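Local coordinates for single-stranded DNA-binding protein WHY3, chloroplastic (Arabidopsis thaliana, PDB 4KOQ) that binds single-stranded DNA in chloroplasts and nucleus, guarding the plastid genome against illegitimate recombination and repressing transcription of a kinesin gene, at residues K97-E100 with G101-R104; Y60-S63 with R64-V67. All blocks are in the same frame, centred on the assembly; numbering follows the deposited sequence.

Interaction 1. Residues K97-E100 with G101-R104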
ATOM      1  N   LYS A  97     -28.006  -2.913 -25.857  1.00 76.99           N
ATOM      2  CA  LYS A  97     -28.517  -2.062 -26.929  1.00 76.47           C
ATOM      3  C   LYS A  97     -28.526  -2.702 -28.316  1.00 76.15           C
ATOM      4  O   LYS A  97     -27.723  -3.584 -28.619  1.00 71.94           O
ATOM      5  CB  LYS A  97     -27.624  -0.829 -27.106  1.00 70.60           C
ATOM      6  CG  LYS A  97     -27.727   0.200 -25.980  1.00 76.55           C
ATOM      7  CD  LYS A  97     -26.583   0.084 -24.985  1.00 77.06           C
ATOM      8  CE  LYS A  97     -26.492   1.310 -24.083  1.00 81.88           C
ATOM      9  NZ  LYS A  97     -25.193   1.358 -23.346  1.00 77.37           N
ATOM     10  N   GLY A  98     -29.446  -2.239 -29.159  1.00 78.69           N
ATOM     11  CA  GLY A  98     -29.617  -2.792 -30.489  1.00 67.16           C
ATOM     12  C   GLY A  98     -28.398  -2.796 -31.389  1.00 67.97           C
ATOM     13  O   GLY A  98     -28.434  -3.347 -32.488  1.00 63.48           O
ATOM     14  N   ASP A  99     -27.314  -2.179 -30.932  1.00 66.25           N
ATOM     15  CA  ASP A  99     -26.065  -2.220 -31.680  1.00 60.82           C
ATOM     16  C   ASP A  99     -25.134  -3.313 -31.151  1.00 55.50           C
ATOM     17  O   ASP A  99     -23.986  -3.422 -31.577  1.00 47.83           O
ATOM     18  CB  ASP A  99     -25.389  -0.853 -31.642  1.00 56.23           C
ATOM     19  CG  ASP A  99     -26.303   0.257 -32.138  1.00 71.03           C
ATOM     20  OD1 ASP A  99     -27.064   0.819 -31.311  1.00 74.10           O
ATOM     21  OD2 ASP A  99     -26.267   0.556 -33.355  1.00 62.09           O
ATOM     22  N   GLU A 100     -25.632  -4.135 -30.235  1.00 57.00           N
ATOM     23  CA  GLU A 100     -24.835  -5.237 -29.711  1.00 52.45           C
ATOM     24  C   GLU A 100     -24.241  -6.062 -30.842  1.00 57.53           C
ATOM     25  O   GLU A 100     -24.894  -6.305 -31.860  1.00 50.68           O
ATOM     26  CB  GLU A 100     -25.661  -6.129 -28.784  1.00 54.97           C
ATOM     27  CG  GLU A 100     -25.008  -7.470 -28.521  1.00 52.17           C
ATOM     28  CD  GLU A 100     -25.670  -8.251 -27.408  1.00 54.91           C
ATOM     29  OE1 GLU A 100     -25.358  -9.454 -27.267  1.00 64.96           O
ATOM     30  OE2 GLU A 100     -26.478  -7.663 -26.660  1.00 61.02           O
ATOM     31  N   GLY A 101     -22.992  -6.477 -30.661  1.00 45.60           N
ATOM     32  CA  GLY A 101     -22.326  -7.361 -31.591  1.00 41.77           C
ATOM     33  C   GLY A 101     -21.710  -6.693 -32.796  1.00 37.91           C
ATOM     34  O   GLY A 101     -21.038  -7.352 -33.586  1.00 52.45           O
ATOM     35  N   LYS A 102     -21.918  -5.393 -32.960  1.00 37.06           N
ATOM     36  CA  LYS A 102     -21.421  -4.720 -34.154  1.00 37.41           C
ATOM     37  C   LYS A 102     -20.012  -4.133 -33.971  1.00 44.13           C
ATOM     38  O   LYS A 102     -19.280  -3.956 -34.947  1.00 43.24           O
ATOM     39  CB  LYS A 102     -22.381  -3.627 -34.578  1.00 48.34           C
ATOM     40  CG  LYS A 102     -23.701  -4.180 -35.120  1.00 44.75           C
ATOM     41  CD  LYS A 102     -24.638  -3.057 -35.469  1.00 47.80           C
ATOM     42  CE  LYS A 102     -26.041  -3.579 -35.805  1.00 47.62           C
ATOM     43  NZ  LYS A 102     -26.931  -2.445 -36.153  1.00 55.65           N
ATOM     44  N   VAL A 103     -19.649  -3.842 -32.723  1.00 36.82           N
ATOM     45  CA  VAL A 103     -18.342  -3.254 -32.412  1.00 38.06           C
ATOM     46  C   VAL A 103     -17.686  -4.029 -31.287  1.00 34.27           C
ATOM     47  O   VAL A 103     -18.323  -4.346 -30.275  1.00 34.49           O
ATOM     48  CB  VAL A 103     -18.480  -1.782 -32.029  1.00 41.01           C
ATOM     49  CG1 VAL A 103     -17.115  -1.177 -31.618  1.00 40.73           C
ATOM     50  CG2 VAL A 103     -19.065  -1.008 -33.191  1.00 40.51           C
ATOM     51  N   ARG A 104     -16.411  -4.362 -31.474  1.00 33.02           N
ATOM     52  CA  ARG A 104     -15.656  -5.054 -30.445  1.00 32.00           C
ATOM     53  C   ARG A 104     -14.422  -4.232 -30.101  1.00 27.16           C
ATOM     54  O   ARG A 104     -13.723  -3.795 -30.989  1.00 27.45           O
ATOM     55  CB  ARG A 104     -15.237  -6.414 -30.977  1.00 37.28           C
ATOM     56  CG  ARG A 104     -14.589  -7.339 -29.982  1.00 39.42           C
ATOM     57  CD  ARG A 104     -14.705  -8.804 -30.435  1.00 55.34           C
ATOM     58  NE  ARG A 104     -13.411  -9.426 -30.720  1.00 62.57           N
ATOM     59  CZ  ARG A 104     -12.890  -9.607 -31.935  1.00 64.41           C
ATOM     60  NH1 ARG A 104     -13.543  -9.221 -33.027  1.00 72.62           N
ATOM     61  NH2 ARG A 104     -11.703 -10.185 -32.062  1.00 60.10           N
TER
HETATM   62  O   HOH W   1     -21.402  -3.429 -30.891  1.00 42.48           O
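Lys102 folds back on Asp99 through a type II beta turn that runs from Asp99 to Lys102, and its N gives a hydrogen bond to Asp99 O over 3.2 Å with an N-H...O angle of 153°. A type I turn from Lys97 to Glu100 overlaps it, sharing Asp99 and Glu100, and is closed by Glu100 N on Lys97 O at 2.7 Å, so the chain reverses twice in six residues before entering strand 103-111. Gly101 sits at the third position of the second turn with phi 83°; a beta carbon there would run into Glu100 O, which makes glycine the natural occupant. A water 2.7 Å from Asp99 O, to which it probably donates, also accepts from Val103 N at 2.6 Å, so this one carbonyl oxygen probably serves both the turn and, through the water, the residue that follows it.

The Lys102 side chain, extended beyond CG, lies back across the turn. Its CB is 3.4 Å from Asp99 O, and its CE and NZ pass beside Gly98 O. Asp99 CG stands beside its own backbone N (chi1 -55°), which leaves OD2 4.2 Å from Lys102 NZ, too far for a salt bridge. Glu100 OE2 accepts a hydrogen bond from Gly96 N; Asp92 OD2 takes the N-H of Gly101, tying the turn to the loop that leaves strand 87-91. The shape of this surface loop therefore rests on backbone bonds, a water and two carboxylates that accept backbone N-H groups, and the Asp99-Lys102 charges probably add no more than a mild electrostatic attraction.

Interaction 2. Residues Y60-S63 with R64-V67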
ATOM      1  N   TYR A  60      -0.638  14.751 -30.566  1.00 44.65           N
ATOM      2  CA  TYR A  60      -1.361  13.536 -30.793  1.00 36.59           C
ATOM      3  C   TYR A  60      -2.767  13.906 -31.195  1.00 41.33           C
ATOM      4  O   TYR A  60      -3.321  14.898 -30.738  1.00 40.21           O
ATOM      5  CB  TYR A  60      -1.344  12.674 -29.529  1.00 34.84           C
ATOM      6  CG  TYR A  60       0.052  12.356 -29.043  1.00 28.80           C
ATOM      7  CD1 TYR A  60       0.721  13.209 -28.164  1.00 30.35           C
ATOM      8  CD2 TYR A  60       0.721  11.215 -29.470  1.00 28.08           C
ATOM      9  CE1 TYR A  60       1.981  12.911 -27.714  1.00 30.49           C
ATOM     10  CE2 TYR A  60       1.976  10.917 -29.009  1.00 23.34           C
ATOM     11  CZ  TYR A  60       2.604  11.771 -28.145  1.00 27.44           C
ATOM     12  OH  TYR A  60       3.862  11.471 -27.701  1.00 28.16           O
ATOM     13  N   ASP A  61      -3.342  13.078 -32.047  1.00 38.32           N
ATOM     14  CA  ASP A  61      -4.663  13.331 -32.567  1.00 40.02           C
ATOM     15  C   ASP A  61      -5.755  12.763 -31.655  1.00 37.12           C
ATOM     16  O   ASP A  61      -6.254  11.658 -31.860  1.00 35.34           O
ATOM     17  CB  ASP A  61      -4.739  12.735 -33.962  1.00 41.28           C
ATOM     18  CG  ASP A  61      -5.980  13.131 -34.692  1.00 44.14           C
ATOM     19  OD1 ASP A  61      -6.838  13.807 -34.091  1.00 44.79           O
ATOM     20  OD2 ASP A  61      -6.091  12.733 -35.863  1.00 50.01           O
ATOM     21  N   TRP A  62      -6.138  13.553 -30.660  1.00 36.41           N
ATOM     22  CA  TRP A  62      -7.151  13.149 -29.702  1.00 39.55           C
ATOM     23  C   TRP A  62      -8.528  13.097 -30.315  1.00 36.46           C
ATOM     24  O   TRP A  62      -9.443  12.488 -29.761  1.00 39.30           O
ATOM     25  CB  TRP A  62      -7.108  14.068 -28.485  1.00 39.48           C
ATOM     26  CG  TRP A  62      -5.793  13.931 -27.765  1.00 42.37           C
ATOM     27  CD1 TRP A  62      -4.719  14.769 -27.844  1.00 36.60           C
ATOM     28  CD2 TRP A  62      -5.402  12.861 -26.890  1.00 33.64           C
ATOM     29  NE1 TRP A  62      -3.692  14.293 -27.073  1.00 35.53           N
ATOM     30  CE2 TRP A  62      -4.089  13.128 -26.471  1.00 35.38           C
ATOM     31  CE3 TRP A  62      -6.035  11.699 -26.434  1.00 38.74           C
ATOM     32  CZ2 TRP A  62      -3.392  12.280 -25.611  1.00 36.67           C
ATOM     33  CZ3 TRP A  62      -5.345  10.852 -25.579  1.00 34.43           C
ATOM     34  CH2 TRP A  62      -4.049  11.152 -25.168  1.00 29.45           C
ATOM     35  N   SER A  63      -8.677  13.688 -31.497  1.00 40.25           N
ATOM     36  CA  SER A  63      -9.954  13.638 -32.188  1.00 38.74           C
ATOM     37  C   SER A  63     -10.157  12.222 -32.713  1.00 42.48           C
ATOM     38  O   SER A  63     -11.280  11.797 -32.969  1.00 44.56           O
ATOM     39  CB  SER A  63     -10.025  14.695 -33.320  1.00 39.48           C
ATOM     40  OG  SER A  63      -9.330  14.299 -34.490  1.00 43.08           O
ATOM     41  N   ARG A  64      -9.059  11.483 -32.858  1.00 35.08           N
ATOM     42  CA  ARG A  64      -9.125  10.088 -33.285  1.00 37.05           C
ATOM     43  C   ARG A  64      -8.787   9.105 -32.128  1.00 32.65           C
ATOM     44  O   ARG A  64      -8.372   7.965 -32.351  1.00 28.61           O
ATOM     45  CB  ARG A  64      -8.190   9.882 -34.464  1.00 40.51           C
ATOM     46  CG  ARG A  64      -8.746  10.535 -35.737  1.00 54.92           C
ATOM     47  CD  ARG A  64      -7.819  10.447 -36.935  1.00 60.28           C
ATOM     48  NE  ARG A  64      -7.410   9.084 -37.256  1.00 66.58           N
ATOM     49  CZ  ARG A  64      -6.152   8.646 -37.236  1.00 73.31           C
ATOM     50  NH1 ARG A  64      -5.146   9.458 -36.916  1.00 68.99           N
ATOM     51  NH2 ARG A  64      -5.892   7.384 -37.550  1.00 75.38           N
ATOM     52  N   LYS A  65      -8.992   9.560 -30.907  1.00 31.94           N
ATOM     53  CA  LYS A  65      -8.695   8.718 -29.741  1.00 32.09           C
ATOM     54  C   LYS A  65      -9.617   7.515 -29.679  1.00 33.09           C
ATOM     55  O   LYS A  65     -10.742   7.528 -30.204  1.00 30.67           O
ATOM     56  CB  LYS A  65      -8.847   9.529 -28.471  1.00 25.81           C
ATOM     57  CG  LYS A  65     -10.254   9.798 -28.061  1.00 37.40           C
ATOM     58  CD  LYS A  65     -10.287  10.746 -26.882  1.00 40.67           C
ATOM     59  CE  LYS A  65     -11.720  11.005 -26.440  1.00 44.73           C
ATOM     60  NZ  LYS A  65     -11.785  11.881 -25.237  1.00 39.33           N
ATOM     61  N   GLN A  66      -9.142   6.460 -29.032  1.00 22.73           N
ATOM     62  CA  GLN A  66      -9.974   5.324 -28.742  1.00 19.64           C
ATOM     63  C   GLN A  66      -9.907   5.109 -27.248  1.00 20.39           C
ATOM     64  O   GLN A  66      -8.861   5.265 -26.668  1.00 22.05           O
ATOM     65  CB  GLN A  66      -9.501   4.095 -29.487  1.00 29.20           C
ATOM     66  CG  GLN A  66      -9.503   4.244 -31.018  1.00 30.73           C
ATOM     67  CD  GLN A  66     -10.871   4.323 -31.619  1.00 29.21           C
ATOM     68  OE1 GLN A  66     -11.869   3.920 -31.021  1.00 28.75           O
ATOM     69  NE2 GLN A  66     -10.940   4.872 -32.847  1.00 36.21           N
ATOM     70  N   VAL A  67     -11.030   4.752 -26.656  1.00 22.19           N
ATOM     71  CA  VAL A  67     -11.089   4.582 -25.206  1.00 22.05           C
ATOM     72  C   VAL A  67     -11.510   3.191 -24.774  1.00 23.35           C
ATOM     73  O   VAL A  67     -12.190   2.448 -25.498  1.00 23.34           O
ATOM     74  CB  VAL A  67     -12.058   5.608 -24.586  1.00 25.59           C
ATOM     75  CG1 VAL A  67     -11.724   6.989 -25.124  1.00 27.65           C
ATOM     76  CG2 VAL A  67     -13.464   5.243 -24.877  1.00 35.43           C
TER
HETATM   77  O   HOH W   2     -12.256   8.759 -32.233  1.00 44.88           O
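Asp61 and Arg64 meet through a salt bridge, Asp61 OD2 to Arg64 NH1 at 3.6 Å, with the oxygen at the guanidinium edge and in its plane, and the two flat groups turned 55° apart. The other oxygen, OD1, uses its syn lone pair to accept from Ser63 OG at 2.6 Å and takes a weak bond from Ser63 N. A chi1 of -170° swings the Asp61 carboxylate away from its own N, so that OD1 meets Ser63 and OD2 meets Arg64. With an alanine for this aspartate the Arg64 guanidinium would probably lose its charge partner, and the Ser63 hydroxyl would be left to turn.

Backbone bonds close the bend: Arg64 N reaches Asp61 O at 3.0 Å and Lys65 N reaches Trp62 O at 3.2 Å. This short 3-10 turn interrupts strand 59-70, the second arm of the hairpin with strand 39-56, and a water joins Ser63 O to Lys65 O.

Farther out, Arg64 CD lies 3.1 Å from Asp61 OD2, and the bend at chi3 (55°) brings NH1 round to that same oxygen. Lys65 lays CB, CG and CD alongside Trp62 O, its NZ bonding Gln50 of strand 39-56, while Lys65 CB approaches Trp62 CE3 obliquely at 4.1 Å.

Along the chain, interaction 2 (60-67) closes before interaction 1 (97-104) opens, with helix 72-79 and strand 87-91 between them. Their centres lie 21 Å apart, and the nearest atoms stay about 7 Å from one another. Each belongs to a different four-stranded antiparallel sheet: 60-67 interrupts an outermost strand of the first, while 97-104 leads into an inner strand of the second. A hydrogen bond from Lys105 NZ, one residue past interaction 1, to Val67 O, at the end of interaction 2, joins strand 103-111 to strand 59-70. Both are surface bends within the Whirly domain, at the edges and connections of the sheets, and no other subunit of the tetramer touches either.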